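Local coordinates for hypothetical protein PH1789 (Pyrococcus horikoshii, PDB 1WR2) that is of unknown function but carries an ATP-grasp domain, a fold built of alpha-helices and antiparallel beta-sheets, at residues Leu79-Glu84 with Lys88-Glu93; Glu38-Lys43 with Lys53-Pro58. All coordinates share one frame; numbering follows the deposited sequence.

Overall arrangement
Both contacts join the four-stranded antiparallel sheet 40-42, 109-114, 59-64, 77-81 of the ATP-grasp domain to its helices, one at each outermost strand. Interaction 2 comes first along the chain and links edge strand 40-42 to the C-terminal end of helix 45-55; interaction 1 links the other edge strand, 77-81, to the start of helix 84-101. Their centres lie about 12 Å apart, and they touch through Tyr57 and Pro58. Ring atom CD2 of Tyr57 comes within 3.2 Å of Ile81 O, and Pro58 CB within 3.4 Å of the same oxygen.

Interaction 1. Residues Leu79-Glu84 with Lys88-Glu93; sequences LNIKNE and KKKWEE
Ile81 and Glu84 meet Lys90 and Lys88 in a strand-to-helix turn: edge strand 77-81 ends, and helix 84-101 turns back beside it. The first-turn bond of the helix runs from Lys88 N to Glu84 O, 3.1 Å long with an N-H...O angle of 150°. Alongside this bond the two side chains approach at a slant. Glu84 has CG anti to the backbone N (chi1 -176°), and this carbon lies 3.8 Å from Lys88 CE. Beyond it runs a long salt bridge from Glu84 OE2 to Lys88 NZ, 3.8 Å. Asn83 is the N-cap, its OD1 accepting from Glu86 N, where strand 77-81 leads into helix 84-101 in the ATP-grasp domain, beside the four-stranded antiparallel sheet. Deeper in, the buried Ile81 sends CD1 to the CB of Lys90 at 4.0 Å. From there Lys90 bends at its second torsion, carrying its amine away from Ile81; Lys90 NZ makes a 2.7 Å salt bridge to Glu93 OE2, met from above the carboxylate plane (38° out of it). Ile81 also packs on Val59 and Leu61 of strand 59-64, while Glu84 and Lys88 both lie against Leu49 of helix 45-55.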
loop_
_atom_site.group_PDB
_atom_site.type_symbol
_atom_site.label_atom_id
_atom_site.label_comp_id
_atom_site.label_asym_id
_atom_site.label_seq_id
_atom_site.Cartn_x
_atom_site.Cartn_y
_atom_site.Cartn_z
ATOM N N LEU A 79 14.534 -7.297 -0.905
ATOM C CA LEU A 79 14.007 -7.969 0.271
ATOM C C LEU A 79 14.992 -8.774 1.116
ATOM O O LEU A 79 16.135 -9.008 0.732
ATOM C CB LEU A 79 12.860 -8.889 -0.151
ATOM C CG LEU A 79 11.748 -8.316 -1.033
ATOM C CD1 LEU A 79 10.730 -9.416 -1.292
ATOM C CD2 LEU A 79 11.072 -7.135 -0.361
ATOM N N ASN A 80 14.505 -9.189 2.283
ATOM C CA ASN A 80 15.242 -9.995 3.246
ATOM C C ASN A 80 16.729 -9.684 3.405
ATOM O O ASN A 80 17.579 -10.576 3.314
ATOM C CB ASN A 80 15.039 -11.479 2.921
ATOM C CG ASN A 80 15.321 -12.380 4.108
ATOM O OD1 ASN A 80 14.448 -12.618 4.947
ATOM N ND2 ASN A 80 16.543 -12.900 4.179
ATOM N N ILE A 81 17.032 -8.414 3.653
ATOM C CA ILE A 81 18.401 -7.959 3.868
ATOM C C ILE A 81 18.741 -8.357 5.305
ATOM O O ILE A 81 18.200 -7.796 6.255
ATOM C CB ILE A 81 18.494 -6.436 3.718
ATOM C CG1 ILE A 81 18.139 -6.044 2.275
ATOM C CG2 ILE A 81 19.868 -5.965 4.125
ATOM C CD1 ILE A 81 17.912 -4.552 2.051
ATOM N N LYS A 82 19.652 -9.311 5.460
ATOM C CA LYS A 82 19.988 -9.818 6.784
ATOM C C LYS A 82 20.968 -9.037 7.647
ATOM O O LYS A 82 20.947 -9.171 8.872
ATOM C CB LYS A 82 20.466 -11.266 6.661
ATOM C CG LYS A 82 19.521 -12.148 5.856
ATOM C CD LYS A 82 19.803 -13.635 6.037
ATOM C CE LYS A 82 21.262 -13.989 5.763
ATOM N NZ LYS A 82 22.166 -13.524 6.861
ATOM N N ASN A 83 21.820 -8.221 7.040
ATOM C CA ASN A 83 22.787 -7.477 7.833
ATOM C C ASN A 83 23.243 -6.166 7.212
ATOM O O ASN A 83 22.839 -5.805 6.107
ATOM C CB ASN A 83 24.008 -8.355 8.105
ATOM C CG ASN A 83 24.661 -8.844 6.829
ATOM O OD1 ASN A 83 25.103 -8.044 5.999
ATOM N ND2 ASN A 83 24.720 -10.165 6.661
ATOM N N GLU A 84 24.120 -5.479 7.934
ATOM C CA GLU A 84 24.647 -4.188 7.518
ATOM C C GLU A 84 25.456 -4.193 6.217
ATOM O O GLU A 84 25.355 -3.261 5.423
ATOM C CB GLU A 84 25.481 -3.604 8.660
ATOM C CG GLU A 84 26.017 -2.210 8.403
ATOM C CD GLU A 84 26.549 -1.553 9.665
ATOM O OE1 GLU A 84 25.744 -1.323 10.600
ATOM O OE2 GLU A 84 27.768 -1.268 9.718
ATOM N N LYS A 88 24.310 -2.263 2.705
ATOM C CA LYS A 88 25.170 -1.305 2.011
ATOM C C LYS A 88 25.259 -1.612 0.523
ATOM O O LYS A 88 25.330 -0.699 -0.300
ATOM C CB LYS A 88 26.583 -1.311 2.604
ATOM C CG LYS A 88 26.673 -0.807 4.034
ATOM C CD LYS A 88 28.106 -0.887 4.556
ATOM C CE LYS A 88 28.235 -0.283 5.954
ATOM N NZ LYS A 88 29.614 -0.443 6.510
ATOM N N LYS A 89 25.258 -2.896 0.179
ATOM C CA LYS A 89 25.353 -3.297 -1.219
ATOM C C LYS A 89 24.003 -3.183 -1.935
ATOM O O LYS A 89 23.947 -2.808 -3.105
ATOM C CB LYS A 89 25.911 -4.724 -1.324
ATOM C CG LYS A 89 24.931 -5.853 -1.008
ATOM C CD LYS A 89 25.683 -7.168 -0.770
ATOM C CE LYS A 89 24.829 -8.396 -1.073
ATOM N NZ LYS A 89 23.526 -8.396 -0.361
ATOM N N LYS A 90 22.917 -3.500 -1.235
ATOM C CA LYS A 90 21.588 -3.399 -1.834
ATOM C C LYS A 90 21.197 -1.936 -1.999
ATOM O O LYS A 90 20.406 -1.587 -2.874
ATOM C CB LYS A 90 20.561 -4.138 -0.980
ATOM C CG LYS A 90 20.729 -5.643 -1.039
ATOM C CD LYS A 90 20.668 -6.120 -2.480
ATOM C CE LYS A 90 21.059 -7.587 -2.604
ATOM N NZ LYS A 90 20.937 -8.052 -4.012
ATOM N N TRP A 91 21.765 -1.083 -1.156
ATOM C CA TRP A 91 21.507 0.342 -1.239
ATOM C C TRP A 91 22.115 0.832 -2.557
ATOM O O TRP A 91 21.516 1.638 -3.270
ATOM C CB TRP A 91 22.144 1.066 -0.051
ATOM C CG TRP A 91 22.113 2.562 -0.176
ATOM C CD1 TRP A 91 22.906 3.339 -0.978
ATOM C CD2 TRP A 91 21.210 3.456 0.479
ATOM N NE1 TRP A 91 22.547 4.659 -0.861
ATOM C CE2 TRP A 91 21.508 4.758 0.027
ATOM C CE3 TRP A 91 20.172 3.282 1.405
ATOM C CZ2 TRP A 91 20.807 5.882 0.467
ATOM C CZ3 TRP A 91 19.474 4.403 1.843
ATOM C CH2 TRP A 91 19.796 5.684 1.372
ATOM N N GLU A 92 23.303 0.330 -2.882
ATOM C CA GLU A 92 23.969 0.717 -4.123
ATOM C C GLU A 92 23.199 0.171 -5.321
ATOM O O GLU A 92 23.008 0.863 -6.318
ATOM C CB GLU A 92 25.409 0.184 -4.152
ATOM C CG GLU A 92 26.375 0.900 -3.210
ATOM C CD GLU A 92 27.803 0.372 -3.323
ATOM O OE1 GLU A 92 28.020 -0.828 -3.036
ATOM O OE2 GLU A 92 28.707 1.157 -3.697
ATOM N N GLU A 93 22.760 -1.078 -5.221
ATOM C CA GLU A 93 22.016 -1.709 -6.297
ATOM C C GLU A 93 20.767 -0.954 -6.724
ATOM O O GLU A 93 20.611 -0.628 -7.905
ATOM C CB GLU A 93 21.599 -3.119 -5.905
ATOM C CG GLU A 93 22.677 -4.148 -6.042
ATOM C CD GLU A 93 22.093 -5.528 -6.135
ATOM O OE1 GLU A 93 21.176 -5.715 -6.966
ATOM O OE2 GLU A 93 22.546 -6.419 -5.387
#

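Interaction 2. Residues Glu38-Lys43 with Lys53-Pro58; sequences EEKLAK and KEIGYP
Lys40 reaches from edge strand 40-42 to the last turn of helix 45-55, where its aliphatic stem packs on Ile55 and its amine meets Glu54. The close-packed part is apolar: Ile55 CG2 approaches Lys40 CE at 3.7 Å and CD at 3.8 Å, the two side chains running past each other in opposite senses. With chi1 at 67°, Ile55 has CG1 between its backbone N and carbonyl carbon, leaving CG2 as the branch that faces the lysine. Lys40 bends twice, at chi2 (78°) and chi4 (55°), which brings its amine round toward the carboxylates of Glu38 and Glu54. The polar side is looser and lies at the surface. Glu54, crossing Lys40 at about a right angle, makes only a long salt bridge, OE2 to Lys40 NZ 3.9 Å, and a water fills out the link, accepting from NZ and donating to OE2, each at 3.0 Å. Lys40 NZ also makes a 3.2 Å salt bridge to Glu38 OE2, meeting it from above the carboxylate plane. The shared positive charge probably offsets repulsion between the two glutamates. Gly56, with positive phi, follows the helix's last residue. In the sheet, Lys40 pairs through its backbone with Val112 of strand 109-114; its side chain also touches Tyr51 of helix 45-55, while Tyr57 touches Glu84 and Leu87 of helix 84-101.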
loop_
_atom_site.group_PDB
_atom_site.type_symbol
_atom_site.label_atom_id
_atom_site.label_comp_id
_atom_site.label_asym_id
_atom_site.label_seq_id
_atom_site.Cartn_x
_atom_site.Cartn_y
_atom_site.Cartn_z
ATOM N N GLU A 38 5.360 0.108 11.139
ATOM C CA GLU A 38 6.386 1.138 11.235
ATOM C C GLU A 38 7.426 0.997 10.132
ATOM O O GLU A 38 7.963 -0.090 9.911
ATOM C CB GLU A 38 7.083 1.060 12.596
ATOM C CG GLU A 38 8.026 2.220 12.894
ATOM C CD GLU A 38 7.303 3.551 12.987
ATOM O OE1 GLU A 38 6.204 3.593 13.574
ATOM O OE2 GLU A 38 7.838 4.558 12.486
ATOM N N GLU A 39 7.692 2.103 9.438
ATOM C CA GLU A 39 8.681 2.156 8.360
ATOM C C GLU A 39 9.366 3.508 8.428
ATOM O O GLU A 39 8.740 4.512 8.769
ATOM C CB GLU A 39 8.015 2.005 6.994
ATOM C CG GLU A 39 7.377 0.661 6.769
ATOM C CD GLU A 39 6.522 0.619 5.515
ATOM O OE1 GLU A 39 6.056 -0.485 5.170
ATOM O OE2 GLU A 39 6.312 1.681 4.884
ATOM N N LYS A 40 10.654 3.542 8.106
ATOM C CA LYS A 40 11.386 4.797 8.155
ATOM C C LYS A 40 11.936 5.197 6.796
ATOM O O LYS A 40 12.354 4.349 6.012
ATOM C CB LYS A 40 12.537 4.711 9.159
ATOM C CG LYS A 40 12.138 4.831 10.624
ATOM C CD LYS A 40 11.553 3.548 11.167
ATOM C CE LYS A 40 11.615 3.535 12.688
ATOM N NZ LYS A 40 10.961 4.732 13.282
ATOM N N LEU A 41 11.939 6.494 6.529
ATOM C CA LEU A 41 12.443 7.013 5.261
ATOM C C LEU A 41 13.874 7.504 5.429
ATOM O O LEU A 41 14.118 8.563 6.008
ATOM C CB LEU A 41 11.563 8.166 4.762
ATOM C CG LEU A 41 12.009 8.802 3.438
ATOM C CD1 LEU A 41 12.016 7.760 2.356
ATOM C CD2 LEU A 41 11.084 9.943 3.067
ATOM N N ALA A 42 14.824 6.729 4.924
ATOM C CA ALA A 42 16.232 7.096 5.019
ATOM C C ALA A 42 16.629 8.023 3.868
ATOM O O ALA A 42 16.279 7.781 2.722
ATOM C CB ALA A 42 17.095 5.831 5.000
ATOM N N LYS A 43 17.353 9.093 4.178
ATOM C CA LYS A 43 17.798 10.023 3.148
ATOM C C LYS A 43 19.243 9.703 2.767
ATOM O O LYS A 43 19.730 10.153 1.735
ATOM C CB LYS A 43 17.705 11.470 3.644
ATOM C CG LYS A 43 16.285 11.935 3.967
ATOM C CD LYS A 43 15.385 11.846 2.744
ATOM C CE LYS A 43 13.944 12.265 3.057
ATOM N NZ LYS A 43 13.825 13.709 3.413
ATOM N N LYS A 53 18.826 -1.057 12.239
ATOM C CA LYS A 53 19.112 -1.537 13.589
ATOM C C LYS A 53 17.914 -1.255 14.481
ATOM O O LYS A 53 17.568 -2.047 15.359
ATOM C CB LYS A 53 20.342 -0.837 14.168
ATOM C CG LYS A 53 21.664 -1.322 13.609
ATOM C CD LYS A 53 22.823 -0.787 14.435
ATOM C CE LYS A 53 24.139 -1.420 14.020
ATOM N NZ LYS A 53 25.265 -0.932 14.853
ATOM N N GLU A 54 17.278 -0.116 14.236
ATOM C CA GLU A 54 16.121 0.300 15.009
ATOM C C GLU A 54 14.960 -0.684 14.901
ATOM O O GLU A 54 14.499 -1.209 15.912
ATOM C CB GLU A 54 15.675 1.691 14.553
ATOM C CG GLU A 54 15.509 2.690 15.687
ATOM C CD GLU A 54 15.251 4.103 15.189
ATOM O OE1 GLU A 54 16.136 4.667 14.509
ATOM O OE2 GLU A 54 14.165 4.648 15.478
ATOM N N ILE A 55 14.489 -0.944 13.683
ATOM C CA ILE A 55 13.373 -1.863 13.506
ATOM C C ILE A 55 13.784 -3.333 13.521
ATOM O O ILE A 55 12.932 -4.213 13.642
ATOM C CB ILE A 55 12.593 -1.565 12.204
ATOM C CG1 ILE A 55 13.455 -1.868 10.982
ATOM C CG2 ILE A 55 12.156 -0.105 12.188
ATOM C CD1 ILE A 55 12.709 -1.685 9.678
ATOM N N GLY A 56 15.088 -3.587 13.403
ATOM C CA GLY A 56 15.597 -4.951 13.431
ATOM C C GLY A 56 15.641 -5.697 12.106
ATOM O O GLY A 56 14.687 -5.652 11.327
ATOM N N TYR A 57 16.750 -6.391 11.852
ATOM C CA TYR A 57 16.908 -7.167 10.620
ATOM C C TYR A 57 16.123 -8.476 10.722
ATOM O O TYR A 57 15.860 -8.962 11.822
ATOM C CB TYR A 57 18.387 -7.490 10.367
ATOM C CG TYR A 57 19.242 -6.312 9.952
ATOM C CD1 TYR A 57 19.800 -5.453 10.898
ATOM C CD2 TYR A 57 19.495 -6.061 8.598
ATOM C CE1 TYR A 57 20.601 -4.367 10.504
ATOM C CE2 TYR A 57 20.283 -4.988 8.195
ATOM C CZ TYR A 57 20.836 -4.145 9.146
ATOM O OH TYR A 57 21.629 -3.096 8.735
ATOM N N PRO A 58 15.740 -9.067 9.579
ATOM C CA PRO A 58 15.983 -8.609 8.205
ATOM C C PRO A 58 15.038 -7.485 7.792
ATOM O O PRO A 58 13.911 -7.399 8.280
ATOM C CB PRO A 58 15.762 -9.874 7.387
ATOM C CG PRO A 58 14.640 -10.537 8.129
ATOM C CD PRO A 58 15.079 -10.386 9.576
HETATM O O HOH W 1 12.791 6.953 14.215
#